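Local coordinates for uncharacterized protein Rv2277c (Mycobacterium tuberculosis, PDB 5VUG), which is uncharacterized but probably hydrolyses phosphoric diesters, carrying a TIM-barrel domain of the glycerophosphodiester phosphodiesterase family, at residues Pro59-Pro71 with Leu80-Pro92. Residues are numbered along the deposited sequence; the frame is centred on the assembly and turned at random.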
loop_
_atom_site.group_PDB
_atom_site.type_symbol
_atom_site.label_atom_id
_atom_site.label_comp_id
_atom_site.label_asym_id
_atom_site.label_seq_id
_atom_site.Cartn_x
_atom_site.Cartn_y
_atom_site.Cartn_z
ATOM N N PRO A 59 0.913 13.071 -25.125
ATOM C CA PRO A 59 0.691 14.150 -24.151
ATOM C C PRO A 59 -0.698 14.768 -24.263
ATOM O O PRO A 59 -1.407 14.630 -25.263
ATOM C CB PRO A 59 1.774 15.174 -24.504
ATOM C CG PRO A 59 2.846 14.371 -25.159
ATOM C CD PRO A 59 2.094 13.344 -25.966
ATOM N N SER A 60 -1.086 15.486 -23.208
ATOM C CA SER A 60 -2.384 16.151 -23.251
ATOM C C SER A 60 -2.370 17.367 -24.178
ATOM O O SER A 60 -3.410 17.716 -24.751
ATOM C CB SER A 60 -2.845 16.517 -21.843
ATOM O OG SER A 60 -1.891 17.339 -21.203
ATOM N N ASP A 61 -1.216 18.010 -24.359
ATOM C CA ASP A 61 -1.115 19.178 -25.225
ATOM C C ASP A 61 -0.111 18.943 -26.346
ATOM O O ASP A 61 0.952 18.343 -26.139
ATOM C CB ASP A 61 -0.753 20.458 -24.460
ATOM C CG ASP A 61 -1.120 21.717 -25.235
ATOM O OD1 ASP A 61 -0.296 22.196 -26.062
ATOM O OD2 ASP A 61 -2.249 22.217 -25.029
ATOM N N LEU A 62 -0.463 19.445 -27.529
ATOM C CA LEU A 62 0.395 19.340 -28.703
ATOM C C LEU A 62 1.742 20.035 -28.520
ATOM O O LEU A 62 2.705 19.685 -29.213
ATOM C CB LEU A 62 -0.351 19.889 -29.928
ATOM C CG LEU A 62 -1.515 19.005 -30.396
ATOM C CD1 LEU A 62 -2.458 19.790 -31.282
ATOM C CD2 LEU A 62 -0.973 17.801 -31.147
ATOM N N ALA A 63 1.840 21.023 -27.628
ATOM C CA ALA A 63 3.107 21.726 -27.479
ATOM C C ALA A 63 4.214 20.841 -26.915
ATOM O O ALA A 63 5.395 21.145 -27.111
ATOM C CB ALA A 63 2.935 22.968 -26.600
ATOM N N THR A 64 3.869 19.759 -26.220
ATOM C CA THR A 64 4.900 18.959 -25.568
ATOM C C THR A 64 5.860 18.355 -26.585
ATOM O O THR A 64 7.075 18.318 -26.356
ATOM C CB THR A 64 4.251 17.888 -24.689
ATOM O OG1 THR A 64 3.462 18.531 -23.681
ATOM C CG2 THR A 64 5.311 17.018 -24.018
ATOM N N LEU A 65 5.342 17.913 -27.734
ATOM C CA LEU A 65 6.169 17.219 -28.715
ATOM C C LEU A 65 6.098 17.787 -30.129
ATOM O O LEU A 65 6.755 17.241 -31.025
ATOM C CB LEU A 65 5.829 15.722 -28.743
ATOM C CG LEU A 65 5.974 14.990 -27.406
ATOM C CD1 LEU A 65 5.384 13.576 -27.523
ATOM C CD2 LEU A 65 7.435 14.929 -26.977
ATOM N N THR A 66 5.322 18.845 -30.370
ATOM C CA THR A 66 5.154 19.365 -31.727
ATOM C C THR A 66 5.371 20.873 -31.752
ATOM O O THR A 66 5.573 21.527 -30.718
ATOM C CB THR A 66 3.772 19.043 -32.332
ATOM O OG1 THR A 66 2.803 19.989 -31.865
ATOM C CG2 THR A 66 3.297 17.610 -31.996
ATOM N N ASP A 67 5.301 21.428 -32.964
ATOM C CA ASP A 67 5.357 22.865 -33.170
ATOM C C ASP A 67 3.995 23.543 -33.059
ATOM O O ASP A 67 3.898 24.747 -33.311
ATOM C CB ASP A 67 6.038 23.198 -34.502
ATOM C CG ASP A 67 5.443 22.442 -35.684
ATOM O OD1 ASP A 67 4.973 21.303 -35.515
ATOM O OD2 ASP A 67 5.452 22.999 -36.797
ATOM N N GLY A 68 2.946 22.804 -32.694
ATOM C CA GLY A 68 1.635 23.362 -32.450
ATOM C C GLY A 68 1.296 23.383 -30.964
ATOM O O GLY A 68 2.061 22.932 -30.116
ATOM N N ALA A 69 0.111 23.920 -30.662
ATOM C CA ALA A 69 -0.341 24.049 -29.281
ATOM C C ALA A 69 -1.826 23.731 -29.184
ATOM O O ALA A 69 -2.594 24.000 -30.109
ATOM C CB ALA A 69 -0.075 25.456 -28.707
ATOM N N GLY A 70 -2.222 23.157 -28.047
ATOM C CA GLY A 70 -3.617 22.878 -27.778
ATOM C C GLY A 70 -3.882 21.388 -27.705
ATOM O O GLY A 70 -3.016 20.576 -28.032
ATOM N N PRO A 71 -5.077 20.992 -27.273
ATOM C CA PRO A 71 -5.396 19.562 -27.211
ATOM C C PRO A 71 -5.561 18.980 -28.610
ATOM O O PRO A 71 -5.865 19.685 -29.574
ATOM C CB PRO A 71 -6.718 19.524 -26.437
ATOM C CG PRO A 71 -7.325 20.872 -26.658
ATOM C CD PRO A 71 -6.201 21.840 -26.838
ATOM N N LEU A 80 -3.500 18.332 -37.837
ATOM C CA LEU A 80 -2.582 17.547 -37.018
ATOM C C LEU A 80 -1.464 16.953 -37.858
ATOM O O LEU A 80 -0.309 16.905 -37.419
ATOM C CB LEU A 80 -3.345 16.430 -36.303
ATOM C CG LEU A 80 -4.305 16.914 -35.217
ATOM C CD1 LEU A 80 -5.359 15.863 -34.910
ATOM C CD2 LEU A 80 -3.524 17.270 -33.978
ATOM N N GLN A 81 -1.789 16.480 -39.063
ATOM C CA GLN A 81 -0.782 15.840 -39.901
ATOM C C GLN A 81 0.229 16.828 -40.468
ATOM O O GLN A 81 1.244 16.401 -41.033
ATOM C CB GLN A 81 -1.447 15.022 -41.010
ATOM C CG GLN A 81 -2.158 13.778 -40.505
ATOM C CD GLN A 81 -2.729 12.939 -41.633
ATOM O OE1 GLN A 81 -3.742 13.296 -42.236
ATOM N NE2 GLN A 81 -2.073 11.825 -41.932
ATOM N N GLN A 82 -0.014 18.128 -40.325
ATOM C CA GLN A 82 0.984 19.129 -40.663
ATOM C C GLN A 82 1.963 19.406 -39.528
ATOM O O GLN A 82 2.998 20.040 -39.769
ATOM C CB GLN A 82 0.303 20.430 -41.101
ATOM C CG GLN A 82 -0.449 20.308 -42.412
ATOM C CD GLN A 82 0.466 19.960 -43.568
ATOM O OE1 GLN A 82 0.332 18.904 -44.188
ATOM N NE2 GLN A 82 1.408 20.848 -43.860
ATOM N N LEU A 83 1.679 18.941 -38.309
ATOM C CA LEU A 83 2.560 19.197 -37.176
ATOM C C LEU A 83 3.715 18.207 -37.160
ATOM O O LEU A 83 3.555 17.032 -37.508
ATOM C CB LEU A 83 1.792 19.116 -35.854
ATOM C CG LEU A 83 0.626 20.096 -35.711
ATOM C CD1 LEU A 83 -0.114 19.858 -34.382
ATOM C CD2 LEU A 83 1.115 21.539 -35.824
ATOM N N ASN A 84 4.880 18.689 -36.742
ATOM C CA ASN A 84 6.091 17.879 -36.667
ATOM C C ASN A 84 6.202 17.340 -35.244
ATOM O O ASN A 84 6.558 18.076 -34.321
ATOM C CB ASN A 84 7.291 18.745 -37.034
ATOM C CG ASN A 84 8.600 17.990 -36.976
ATOM O OD1 ASN A 84 8.639 16.805 -36.646
ATOM N ND2 ASN A 84 9.685 18.672 -37.321
ATOM N N ALA A 85 5.899 16.044 -35.065
ATOM C CA ALA A 85 5.976 15.370 -33.768
ATOM C C ALA A 85 7.403 14.991 -33.371
ATOM O O ALA A 85 7.597 14.307 -32.356
ATOM C CB ALA A 85 5.074 14.128 -33.761
ATOM N N GLY A 86 8.398 15.391 -34.152
ATOM C CA GLY A 86 9.788 15.287 -33.762
ATOM C C GLY A 86 10.368 16.591 -33.271
ATOM O O GLY A 86 11.588 16.689 -33.089
ATOM N N TRP A 87 9.522 17.594 -33.038
ATOM C CA TRP A 87 9.989 18.959 -32.797
ATOM C C TRP A 87 10.931 19.041 -31.606
ATOM O O TRP A 87 11.895 19.818 -31.623
ATOM C CB TRP A 87 8.784 19.851 -32.539
ATOM C CG TRP A 87 9.088 21.311 -32.519
ATOM C CD1 TRP A 87 9.138 22.132 -31.423
ATOM C CD2 TRP A 87 9.349 22.136 -33.652
ATOM N NE1 TRP A 87 9.422 23.420 -31.811
ATOM C CE2 TRP A 87 9.557 23.448 -33.175
ATOM C CE3 TRP A 87 9.431 21.895 -35.026
ATOM C CZ2 TRP A 87 9.833 24.509 -34.024
ATOM C CZ3 TRP A 87 9.708 22.953 -35.865
ATOM C CH2 TRP A 87 9.912 24.241 -35.361
ATOM N N ASN A 88 10.664 18.260 -30.556
ATOM C CA ASN A 88 11.407 18.343 -29.304
ATOM C C ASN A 88 12.240 17.103 -29.007
ATOM O O ASN A 88 12.814 16.997 -27.915
ATOM C CB ASN A 88 10.453 18.654 -28.152
ATOM C CG ASN A 88 9.940 20.077 -28.213
ATOM O OD1 ASN A 88 10.665 20.986 -28.646
ATOM N ND2 ASN A 88 8.685 20.289 -27.802
ATOM N N PHE A 89 12.332 16.171 -29.950
ATOM C CA PHE A 89 13.121 14.968 -29.728
ATOM C C PHE A 89 14.599 15.323 -29.608
ATOM O O PHE A 89 15.134 16.102 -30.406
ATOM C CB PHE A 89 12.913 13.989 -30.885
ATOM C CG PHE A 89 13.702 12.709 -30.748
ATOM C CD1 PHE A 89 13.152 11.607 -30.111
ATOM C CD2 PHE A 89 14.988 12.609 -31.257
ATOM C CE1 PHE A 89 13.868 10.432 -29.983
ATOM C CE2 PHE A 89 15.704 11.438 -31.128
ATOM C CZ PHE A 89 15.146 10.346 -30.495
ATOM N N THR A 90 15.265 14.760 -28.609
ATOM C CA THR A 90 16.711 14.892 -28.510
ATOM C C THR A 90 17.345 13.515 -28.392
ATOM O O THR A 90 16.749 12.583 -27.843
ATOM C CB THR A 90 17.156 15.785 -27.332
ATOM O OG1 THR A 90 16.772 15.181 -26.093
ATOM C CG2 THR A 90 16.531 17.170 -27.431
ATOM N N THR A 91 18.568 13.394 -28.947
ATOM C CA THR A 91 19.442 12.241 -28.797
ATOM C C THR A 91 20.458 12.546 -27.709
ATOM O O THR A 91 21.090 13.615 -27.750
ATOM C CB THR A 91 20.177 11.977 -30.108
ATOM O OG1 THR A 91 19.240 11.599 -31.123
ATOM C CG2 THR A 91 21.203 10.866 -29.934
ATOM N N PRO A 92 20.645 11.658 -26.732
ATOM C CA PRO A 92 21.524 11.979 -25.600
ATOM C C PRO A 92 22.942 12.300 -26.050
ATOM O O PRO A 92 23.453 11.744 -27.024
ATOM C CB PRO A 92 21.489 10.704 -24.751
ATOM C CG PRO A 92 20.194 10.056 -25.113
ATOM C CD PRO A 92 19.994 10.348 -26.571
HETATM O O HOH W 1 6.971 22.768 -28.747
HETATM O O HOH W 2 9.059 15.989 -30.216
#
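D67 meets N84 and W87 of 80-92 with its carboxylate and its methylene, respectively. Its OD1 accepts the backbone N-H of N84 on the syn side, with D67 OD1 to N84 N at 2.9 Å and a nearly straight N-H...O angle of 166°. The same side chain lays CB over the six-membered ring of W87, 3.6 Å from the ring centroid and 12° off the normal, which qualifies as a CH-pi contact. The backbone puts CB over the ring, its bond from CA pointing toward 80-92; the first torsion of D67 (chi1 52°), which tucks CG between the backbone N and the carbonyl carbon, brings OD1 to N84 N.

At the other end of the interface N88 ND2 donates to T64 O at 2.9 Å; the acceptor lies close to the N88 amide plane, whereas the donor stands well above the T64 carbonyl plane. Two waters reinforce this end: one donates to A63 O and T66 O while accepting from N88 ND2, the other links L65 O to N88 N. Between the two ends, where T66 and A85 bring their CA atoms within 4.6 Å, T66 CA lies 3.2 Å from N84 O in a CA-H...O contact. On the apolar side both methyls of L62 pack against L80 CD2 and L83 CD1, the L62 side chain crossing the other two at about a right angle.

Intrasegment bonds set these groups in place. T66 OG1 donates to L62 O and accepts from G68 N at 2.9 Å, an ST turn bracketing D67, while N84 OD1 receives G86 N in an Asx turn. Farther out, R100 makes a cation-pi contact with W87 and hydrogen-bonds N88 OD1 through NH2, and T104 N hydrogen-bonds N84 OD1. The contact thus joins the loop between strand 54-56 and helix 77-80 to the loop running from that helix toward helix 109-114, at the periphery of the barrel domain.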